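Local coordinates for protein tartronic semialdehyde reductase (Salmonella typhimurium, PDB 1YB4) that catalyses the reversible NAD(P)H-dependent reduction of tartronate semialdehyde (2-hydroxy-3-oxopropanoate) to (R)-glycerate, at residues S16-N21 and G132-M137; A25-H30 and F152-K157; T91-S96 and D146-L151. All blocks are in the same frame, centred on the assembly; numbering follows the deposited sequence.

Interaction 1 (S16-N21 and G132-M137); sequences SPMAIN and GTLSIM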
loop_
_atom_site.group_PDB
_atom_site.type_symbol
_atom_site.label_atom_id
_atom_site.label_comp_id
_atom_site.label_asym_id
_atom_site.label_seq_id
_atom_site.Cartn_x
_atom_site.Cartn_y
_atom_site.Cartn_z
ATOM N N SER A 16 -30.180 -2.967 23.257
ATOM C CA SER A 16 -31.210 -3.755 23.916
ATOM C C SER A 16 -30.694 -4.668 25.024
ATOM O O SER A 16 -31.168 -4.593 26.148
ATOM C CB SER A 16 -31.979 -4.584 22.882
ATOM O OG SER A 16 -33.056 -5.276 23.490
ATOM N N PRO A 17 -29.726 -5.552 24.730
ATOM C CA PRO A 17 -29.262 -6.407 25.822
ATOM C C PRO A 17 -28.574 -5.619 26.921
ATOM O O PRO A 17 -28.461 -6.092 28.046
ATOM C CB PRO A 17 -28.320 -7.393 25.123
ATOM C CG PRO A 17 -27.757 -6.589 24.032
ATOM C CD PRO A 17 -28.969 -5.829 23.500
HETATM N N MSE A 18 -28.106 -4.418 26.594
HETATM C CA MSE A 18 -27.441 -3.583 27.588
HETATM C C MSE A 18 -28.493 -3.026 28.536
HETATM O O MSE A 18 -28.320 -3.066 29.766
HETATM C CB MSE A 18 -26.665 -2.455 26.906
HETATM C CG MSE A 18 -25.388 -2.967 26.227
HETATM SE SE MSE A 18 -24.573 -1.784 24.932
HETATM C CE MSE A 18 -23.526 -0.684 26.153
ATOM N N ALA A 19 -29.588 -2.531 27.957
ATOM C CA ALA A 19 -30.689 -1.989 28.739
ATOM C C ALA A 19 -31.223 -3.120 29.625
ATOM O O ALA A 19 -31.458 -2.928 30.830
ATOM C CB ALA A 19 -31.796 -1.458 27.807
ATOM N N ILE A 20 -31.395 -4.299 29.024
ATOM C CA ILE A 20 -31.882 -5.467 29.754
ATOM C C ILE A 20 -30.990 -5.784 30.960
ATOM O O ILE A 20 -31.481 -6.199 32.000
ATOM C CB ILE A 20 -31.962 -6.711 28.846
ATOM C CG1 ILE A 20 -33.022 -6.491 27.770
ATOM C CG2 ILE A 20 -32.291 -7.943 29.673
ATOM C CD1 ILE A 20 -33.367 -7.739 26.969
ATOM N N ASN A 21 -29.684 -5.592 30.832
ATOM C CA ASN A 21 -28.801 -5.854 31.961
ATOM C C ASN A 21 -28.951 -4.806 33.068
ATOM O O ASN A 21 -28.851 -5.135 34.244
ATOM C CB ASN A 21 -27.337 -5.908 31.516
ATOM C CG ASN A 21 -26.826 -7.320 31.398
ATOM O OD1 ASN A 21 -27.278 -8.086 30.552
ATOM N ND2 ASN A 21 -25.880 -7.679 32.259
ATOM N N GLY A 132 -22.590 -9.123 29.750
ATOM C CA GLY A 132 -22.058 -8.106 30.651
ATOM C C GLY A 132 -20.533 -8.112 30.724
ATOM O O GLY A 132 -19.933 -7.660 31.708
ATOM N N THR A 133 -19.905 -8.623 29.666
ATOM C CA THR A 133 -18.453 -8.716 29.593
ATOM C C THR A 133 -17.845 -7.788 28.537
ATOM O O THR A 133 -16.784 -8.072 27.984
ATOM C CB THR A 133 -18.016 -10.143 29.263
ATOM O OG1 THR A 133 -18.491 -10.482 27.955
ATOM C CG2 THR A 133 -18.568 -11.127 30.303
ATOM N N LEU A 134 -18.520 -6.688 28.242
ATOM C CA LEU A 134 -17.998 -5.750 27.265
ATOM C C LEU A 134 -16.725 -5.073 27.776
ATOM O O LEU A 134 -16.498 -4.972 28.989
ATOM C CB LEU A 134 -19.018 -4.656 26.993
ATOM C CG LEU A 134 -20.343 -5.029 26.345
ATOM C CD1 LEU A 134 -21.356 -3.872 26.543
ATOM C CD2 LEU A 134 -20.101 -5.339 24.864
ATOM N N SER A 135 -15.890 -4.626 26.845
ATOM C CA SER A 135 -14.703 -3.872 27.214
ATOM C C SER A 135 -15.191 -2.436 27.012
ATOM O O SER A 135 -15.877 -2.148 26.027
ATOM C CB SER A 135 -13.525 -4.198 26.296
ATOM O OG SER A 135 -13.072 -5.510 26.558
ATOM N N ILE A 136 -14.864 -1.548 27.952
ATOM C CA ILE A 136 -15.322 -0.171 27.879
ATOM C C ILE A 136 -14.204 0.858 28.064
ATOM O O ILE A 136 -13.566 0.916 29.121
ATOM C CB ILE A 136 -16.414 0.052 28.940
ATOM C CG1 ILE A 136 -17.534 -0.977 28.749
ATOM C CG2 ILE A 136 -16.958 1.438 28.839
ATOM C CD1 ILE A 136 -18.576 -0.986 29.876
HETATM N N MSE A 137 -13.957 1.668 27.035
HETATM C CA MSE A 137 -12.923 2.696 27.115
HETATM C C MSE A 137 -13.655 4.016 27.286
HETATM O O MSE A 137 -14.539 4.348 26.504
HETATM C CB MSE A 137 -12.060 2.678 25.856
HETATM C CG MSE A 137 -12.492 1.625 24.868
HETATM SE SE MSE A 137 -11.040 0.748 23.951
HETATM C CE MSE A 137 -12.002 -0.811 23.294
#
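M18, a selenomethionine on helix 15-24, and L134, at the start of strand 134-139, make the apolar part of this contact. Their side chains cross at about a right angle, and the selenomethionine methyl CE lies 3.9 Å from CD1 of L134. The same CD1 is 4.1 Å from CG of M18, so one leucine methyl rests against the bent end of the longer chain. The bend is at chi3 (84°), which turns CE out of line with the rest of the chain. A long, flexible, unbranched residue suits a position whose CB does not itself face the strand, while L134 already points at the helix and offers it a compact branched end. Both residues are buried, and A129 of helix 125-131 also packs on M18.

The second part is looser: the amide end of N21, whose CB points toward 132-137, comes up to CA of G132 without a hydrogen bond. G132 ends helix 125-131 with a positive phi of 70°, a conformation that favours glycine.

The contact packs helix 15-24 against strand 134-139, which runs antiparallel to its neighbour 115-123. The helix begins at the last glycine of a G10, G12, G15 pattern, which M18 touches, consistent with the dinucleotide-binding helix of a Rossmann fold.

Interaction 2 (A25-H30 and F152-K157); sequences AGHQLH and FDILGK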
loop_
_atom_site.group_PDB
_atom_site.type_symbol
_atom_site.label_atom_id
_atom_site.label_comp_id
_atom_site.label_asym_id
_atom_site.label_seq_id
_atom_site.Cartn_x
_atom_site.Cartn_y
_atom_site.Cartn_z
ATOM N N ALA A 25 -30.772 -5.344 37.016
ATOM C CA ALA A 25 -30.081 -5.058 38.267
ATOM C C ALA A 25 -30.931 -4.232 39.226
ATOM O O ALA A 25 -30.453 -3.826 40.287
ATOM C CB ALA A 25 -28.774 -4.348 37.997
ATOM N N GLY A 26 -32.180 -3.974 38.846
ATOM C CA GLY A 26 -33.073 -3.216 39.709
ATOM C C GLY A 26 -33.323 -1.768 39.325
ATOM O O GLY A 26 -34.216 -1.117 39.876
ATOM N N HIS A 27 -32.543 -1.253 38.384
ATOM C CA HIS A 27 -32.697 0.130 37.961
ATOM C C HIS A 27 -33.978 0.354 37.167
ATOM O O HIS A 27 -34.491 -0.554 36.513
ATOM C CB HIS A 27 -31.479 0.556 37.142
ATOM C CG HIS A 27 -30.203 0.515 37.917
ATOM N ND1 HIS A 27 -29.893 1.446 38.884
ATOM C CD2 HIS A 27 -29.197 -0.392 37.931
ATOM C CE1 HIS A 27 -28.753 1.112 39.465
ATOM N NE2 HIS A 27 -28.311 -0.001 38.906
ATOM N N GLN A 28 -34.507 1.568 37.251
ATOM C CA GLN A 28 -35.713 1.897 36.516
ATOM C C GLN A 28 -35.250 2.676 35.304
ATOM O O GLN A 28 -34.631 3.733 35.428
ATOM C CB GLN A 28 -36.661 2.752 37.361
ATOM C CG GLN A 28 -38.128 2.529 37.011
ATOM C CD GLN A 28 -38.629 1.137 37.413
ATOM O OE1 GLN A 28 -38.068 0.107 37.011
ATOM N NE2 GLN A 28 -39.695 1.108 38.209
ATOM N N LEU A 29 -35.545 2.140 34.131
ATOM C CA LEU A 29 -35.134 2.764 32.894
ATOM C C LEU A 29 -36.251 3.277 32.019
ATOM O O LEU A 29 -37.273 2.618 31.826
ATOM C CB LEU A 29 -34.310 1.784 32.065
ATOM C CG LEU A 29 -32.802 1.699 32.279
ATOM C CD1 LEU A 29 -32.458 1.483 33.745
ATOM C CD2 LEU A 29 -32.276 0.564 31.421
ATOM N N HIS A 30 -36.039 4.469 31.484
ATOM C CA HIS A 30 -36.985 5.054 30.565
ATOM C C HIS A 30 -36.224 4.931 29.254
ATOM O O HIS A 30 -35.234 5.624 29.028
ATOM C CB HIS A 30 -37.259 6.506 30.939
ATOM C CG HIS A 30 -38.252 6.664 32.049
ATOM N ND1 HIS A 30 -39.612 6.598 31.842
ATOM C CD2 HIS A 30 -38.083 6.912 33.372
ATOM C CE1 HIS A 30 -40.239 6.804 32.988
ATOM N NE2 HIS A 30 -39.334 6.998 33.931
ATOM N N PHE A 152 -21.355 0.829 34.614
ATOM C CA PHE A 152 -20.453 0.217 33.645
ATOM C C PHE A 152 -20.130 -1.207 34.122
ATOM O O PHE A 152 -20.035 -2.137 33.310
ATOM C CB PHE A 152 -19.145 1.007 33.525
ATOM C CG PHE A 152 -19.265 2.295 32.752
ATOM C CD1 PHE A 152 -20.085 2.385 31.624
ATOM C CD2 PHE A 152 -18.511 3.405 33.116
ATOM C CE1 PHE A 152 -20.152 3.567 30.865
ATOM C CE2 PHE A 152 -18.570 4.595 32.359
ATOM C CZ PHE A 152 -19.390 4.672 31.238
ATOM N N ASP A 153 -19.984 -1.368 35.442
ATOM C CA ASP A 153 -19.652 -2.666 36.050
ATOM C C ASP A 153 -20.668 -3.734 35.710
ATOM O O ASP A 153 -20.339 -4.914 35.663
ATOM C CB ASP A 153 -19.552 -2.556 37.575
ATOM C CG ASP A 153 -18.192 -2.077 38.047
ATOM O OD1 ASP A 153 -18.074 -1.673 39.225
ATOM O OD2 ASP A 153 -17.236 -2.116 37.256
ATOM N N ILE A 154 -21.908 -3.318 35.494
ATOM C CA ILE A 154 -22.971 -4.247 35.142
ATOM C C ILE A 154 -22.882 -4.561 33.656
ATOM O O ILE A 154 -23.171 -5.671 33.238
ATOM C CB ILE A 154 -24.348 -3.637 35.407
ATOM C CG1 ILE A 154 -24.476 -3.275 36.878
ATOM C CG2 ILE A 154 -25.436 -4.608 34.997
ATOM C CD1 ILE A 154 -25.701 -2.471 37.179
ATOM N N LEU A 155 -22.459 -3.578 32.866
ATOM C CA LEU A 155 -22.365 -3.732 31.418
ATOM C C LEU A 155 -21.129 -4.447 30.865
ATOM O O LEU A 155 -21.177 -4.992 29.772
ATOM C CB LEU A 155 -22.486 -2.360 30.754
ATOM C CG LEU A 155 -23.756 -1.561 31.061
ATOM C CD1 LEU A 155 -23.664 -0.170 30.451
ATOM C CD2 LEU A 155 -24.957 -2.298 30.521
ATOM N N GLY A 156 -20.024 -4.445 31.594
ATOM C CA GLY A 156 -18.832 -5.110 31.086
ATOM C C GLY A 156 -17.765 -5.386 32.137
ATOM O O GLY A 156 -17.940 -5.041 33.304
ATOM N N LYS A 157 -16.659 -6.010 31.728
ATOM C CA LYS A 157 -15.567 -6.318 32.648
ATOM C C LYS A 157 -14.494 -5.258 32.560
ATOM O O LYS A 157 -14.293 -4.489 33.493
ATOM C CB LYS A 157 -14.918 -7.673 32.328
ATOM C CG LYS A 157 -15.764 -8.896 32.605
ATOM C CD LYS A 157 -14.916 -10.167 32.624
ATOM C CE LYS A 157 -15.701 -11.333 33.219
ATOM N NZ LYS A 157 -14.833 -12.503 33.508
#
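With chi1 at -59° and chi2 extended, the I154 side chain reaches out through CG1 and carries its terminal methyl CD1 away from helix 142-155 toward the turn at 25-27. H27 answers from the opposite direction: its CG lies beside the backbone N and anti to the carbonyl carbon (chi1 -62°), which directs the imidazole at the isoleucine.

The two groups meet where CD1 of I154 sits 4.0 Å from NE2 of H27. The methyl lies at the edge of the ring, near its plane, and not over a face, so this is van der Waals contact with the rim of the imidazole. A histidine suits this partly exposed position, giving the methyl a flat ring edge to rest on. The same methyl is 3.7 Å from CB of A25, the closest approach between the segments. One isoleucine tip therefore touches both an alanine methyl and a histidine edge. The long arm of isoleucine spans the distance between the backbones, 7.8 Å from CA of A25 to CA of I154, while the short alanine lets the methyl come close.

Between the two partners, G26 turns the chain. It closes helix 15-24 with a Schellman motif, and its phi of 104° is one that glycine alone accepts comfortably. The turn brings A25 and H27 to bear on the same methyl.

The contact lies at the surface of the coenzyme-domain fold. I154 also packs on N21 of helix 15-24, and H27 on L6 of strand 5-8; helix 142-155 thus runs beside the connection from helix 15-24 to the edge strand 28-31.

Interaction 3 (T91-S96 and D146-L151); sequences TIVDMS and DRVKPL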
loop_
_atom_site.group_PDB
_atom_site.type_symbol
_atom_site.label_atom_id
_atom_site.label_comp_id
_atom_site.label_asym_id
_atom_site.label_seq_id
_atom_site.Cartn_x
_atom_site.Cartn_y
_atom_site.Cartn_z
ATOM N N THR A 91 -26.003 13.688 33.508
ATOM C CA THR A 91 -24.829 13.030 32.968
ATOM C C THR A 91 -25.293 12.244 31.747
ATOM O O THR A 91 -26.207 11.414 31.827
ATOM C CB THR A 91 -24.193 12.059 33.996
ATOM O OG1 THR A 91 -24.018 12.735 35.248
ATOM C CG2 THR A 91 -22.833 11.591 33.509
ATOM N N ILE A 92 -24.659 12.533 30.617
ATOM C CA ILE A 92 -24.965 11.882 29.360
ATOM C C ILE A 92 -23.766 11.016 28.987
ATOM O O ILE A 92 -22.621 11.477 28.996
ATOM C CB ILE A 92 -25.229 12.936 28.264
ATOM C CG1 ILE A 92 -25.593 12.257 26.950
ATOM C CG2 ILE A 92 -24.031 13.832 28.107
ATOM C CD1 ILE A 92 -27.004 11.736 26.945
ATOM N N VAL A 93 -24.028 9.750 28.692
ATOM C CA VAL A 93 -22.956 8.847 28.324
ATOM C C VAL A 93 -23.239 8.170 26.987
ATOM O O VAL A 93 -24.191 7.398 26.835
ATOM C CB VAL A 93 -22.708 7.775 29.423
ATOM C CG1 VAL A 93 -22.710 8.428 30.790
ATOM C CG2 VAL A 93 -23.750 6.712 29.365
ATOM N N ASP A 94 -22.404 8.495 26.008
ATOM C CA ASP A 94 -22.533 7.930 24.680
ATOM C C ASP A 94 -21.629 6.725 24.613
ATOM O O ASP A 94 -20.415 6.817 24.846
ATOM C CB ASP A 94 -22.128 8.945 23.612
ATOM C CG ASP A 94 -22.361 8.426 22.216
ATOM O OD1 ASP A 94 -23.291 7.599 22.044
ATOM O OD2 ASP A 94 -21.626 8.853 21.297
HETATM N N MSE A 95 -22.229 5.586 24.302
HETATM C CA MSE A 95 -21.477 4.356 24.214
HETATM C C MSE A 95 -21.353 3.869 22.782
HETATM O O MSE A 95 -20.867 2.762 22.531
HETATM C CB MSE A 95 -22.110 3.311 25.125
HETATM C CG MSE A 95 -22.010 3.722 26.588
HETATM SE SE MSE A 95 -22.589 2.392 27.859
HETATM C CE MSE A 95 -20.964 1.331 27.994
ATOM N N SER A 96 -21.769 4.726 21.848
ATOM C CA SER A 96 -21.677 4.431 20.423
ATOM C C SER A 96 -20.224 4.610 20.007
ATOM O O SER A 96 -19.444 5.243 20.721
ATOM C CB SER A 96 -22.505 5.419 19.594
ATOM O OG SER A 96 -23.822 5.587 20.080
ATOM N N ASP A 146 -16.341 7.913 37.899
ATOM C CA ASP A 146 -16.564 7.204 39.159
ATOM C C ASP A 146 -18.040 7.046 39.473
ATOM O O ASP A 146 -18.453 6.037 40.043
ATOM C CB ASP A 146 -15.891 7.931 40.322
ATOM C CG ASP A 146 -14.377 7.757 40.335
ATOM O OD1 ASP A 146 -13.913 6.632 40.072
ATOM O OD2 ASP A 146 -13.652 8.741 40.626
ATOM N N ARG A 147 -18.833 8.046 39.098
ATOM C CA ARG A 147 -20.277 8.040 39.346
ATOM C C ARG A 147 -21.045 7.005 38.533
ATOM O O ARG A 147 -21.936 6.334 39.048
ATOM C CB ARG A 147 -20.855 9.431 39.078
ATOM C CG ARG A 147 -22.357 9.549 39.294
ATOM C CD ARG A 147 -22.745 11.005 39.468
ATOM N NE ARG A 147 -22.625 11.780 38.234
ATOM C CZ ARG A 147 -22.087 12.998 38.165
ATOM N NH1 ARG A 147 -21.610 13.579 39.260
ATOM N NH2 ARG A 147 -22.037 13.646 37.003
ATOM N N VAL A 148 -20.695 6.896 37.261
ATOM C CA VAL A 148 -21.337 5.963 36.350
ATOM C C VAL A 148 -20.716 4.562 36.464
ATOM O O VAL A 148 -21.312 3.562 36.058
ATOM C CB VAL A 148 -21.181 6.489 34.903
ATOM C CG1 VAL A 148 -21.769 5.501 33.906
ATOM C CG2 VAL A 148 -21.853 7.865 34.786
ATOM N N LYS A 149 -19.519 4.510 37.042
ATOM C CA LYS A 149 -18.761 3.268 37.202
ATOM C C LYS A 149 -19.552 2.033 37.624
ATOM O O LYS A 149 -19.369 0.965 37.046
ATOM C CB LYS A 149 -17.590 3.498 38.168
ATOM C CG LYS A 149 -16.640 2.312 38.330
ATOM C CD LYS A 149 -16.204 1.725 36.986
ATOM C CE LYS A 149 -15.029 0.773 37.155
ATOM N NZ LYS A 149 -15.292 -0.297 38.164
ATOM N N PRO A 150 -20.425 2.151 38.643
ATOM C CA PRO A 150 -21.224 0.997 39.097
ATOM C C PRO A 150 -22.119 0.427 37.988
ATOM O O PRO A 150 -22.423 -0.777 37.964
ATOM C CB PRO A 150 -22.040 1.570 40.251
ATOM C CG PRO A 150 -21.135 2.620 40.797
ATOM C CD PRO A 150 -20.591 3.292 39.559
ATOM N N LEU A 151 -22.543 1.302 37.077
ATOM C CA LEU A 151 -23.382 0.886 35.961
ATOM C C LEU A 151 -22.499 0.223 34.911
ATOM O O LEU A 151 -22.849 -0.821 34.365
ATOM C CB LEU A 151 -24.095 2.089 35.363
ATOM C CG LEU A 151 -24.799 2.976 36.384
ATOM C CD1 LEU A 151 -25.538 4.080 35.645
ATOM C CD2 LEU A 151 -25.758 2.152 37.235
#
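Helix 142-155 packing over a central strand of a Rossmann-type sheet is the setting of this contact: T91 and V93 of strand 90-94 turn their side chains toward R147 and V148. The short segments cross at -56°, with their axes 10.7 Å apart at closest approach.

V148 fills the buried interface. Its CG2 methyl lies 4.1 Å from CG1 of V93, the two valines reaching toward each other tip to tip, and it also touches CG2 of T91, whose side chain slides past in the opposite direction. Beta-branched residues suit the strand, where they give it a compact apolar surface, and I92 between them points away, to the other face. This is the layered construction of an alpha/beta domain, with helices covering the sheet; L118 of the adjacent strand 115-123 touches both V93 and V148, continuing the apolar patch.

At the outer end the packing becomes polar. NH2 of R147 donates a hydrogen bond to OG1 of T91, 2.8 Å long. The bond is bent, with an N-H...acceptor angle of 144°, and the oxygen lies 23° out of the guanidinium plane. The arginine starts extended, CG opposite the backbone N, and bends at chi3, which brings its head back to the strand. T91 suits the place because its methyl joins the core while its hydroxyl accepts from the arginine. NH2 of R147 also forms a salt bridge with D116 of strand 115-123.

Overall arrangement
From the N terminus, helix 15-24 supplies the first partner of interaction 1, and the following turn and strand 28-31 supply that of interaction 2. Strand 90-94 then contributes to interaction 3. The chain returns at 132-137 to close the loop of interaction 1, and helix 142-155 next closes interaction 3 at 146-151 and interaction 2 at 152-157. Interaction 3 thus lies within the span of interaction 2, while interaction 1 crosses both. Together they join the early helix, the sheet and helix 142-155 within the coenzyme-binding domain. The selenomethionine M95 links them: its SE lies 3.6 Å from CE of M18, and it also packs on F152 and L155.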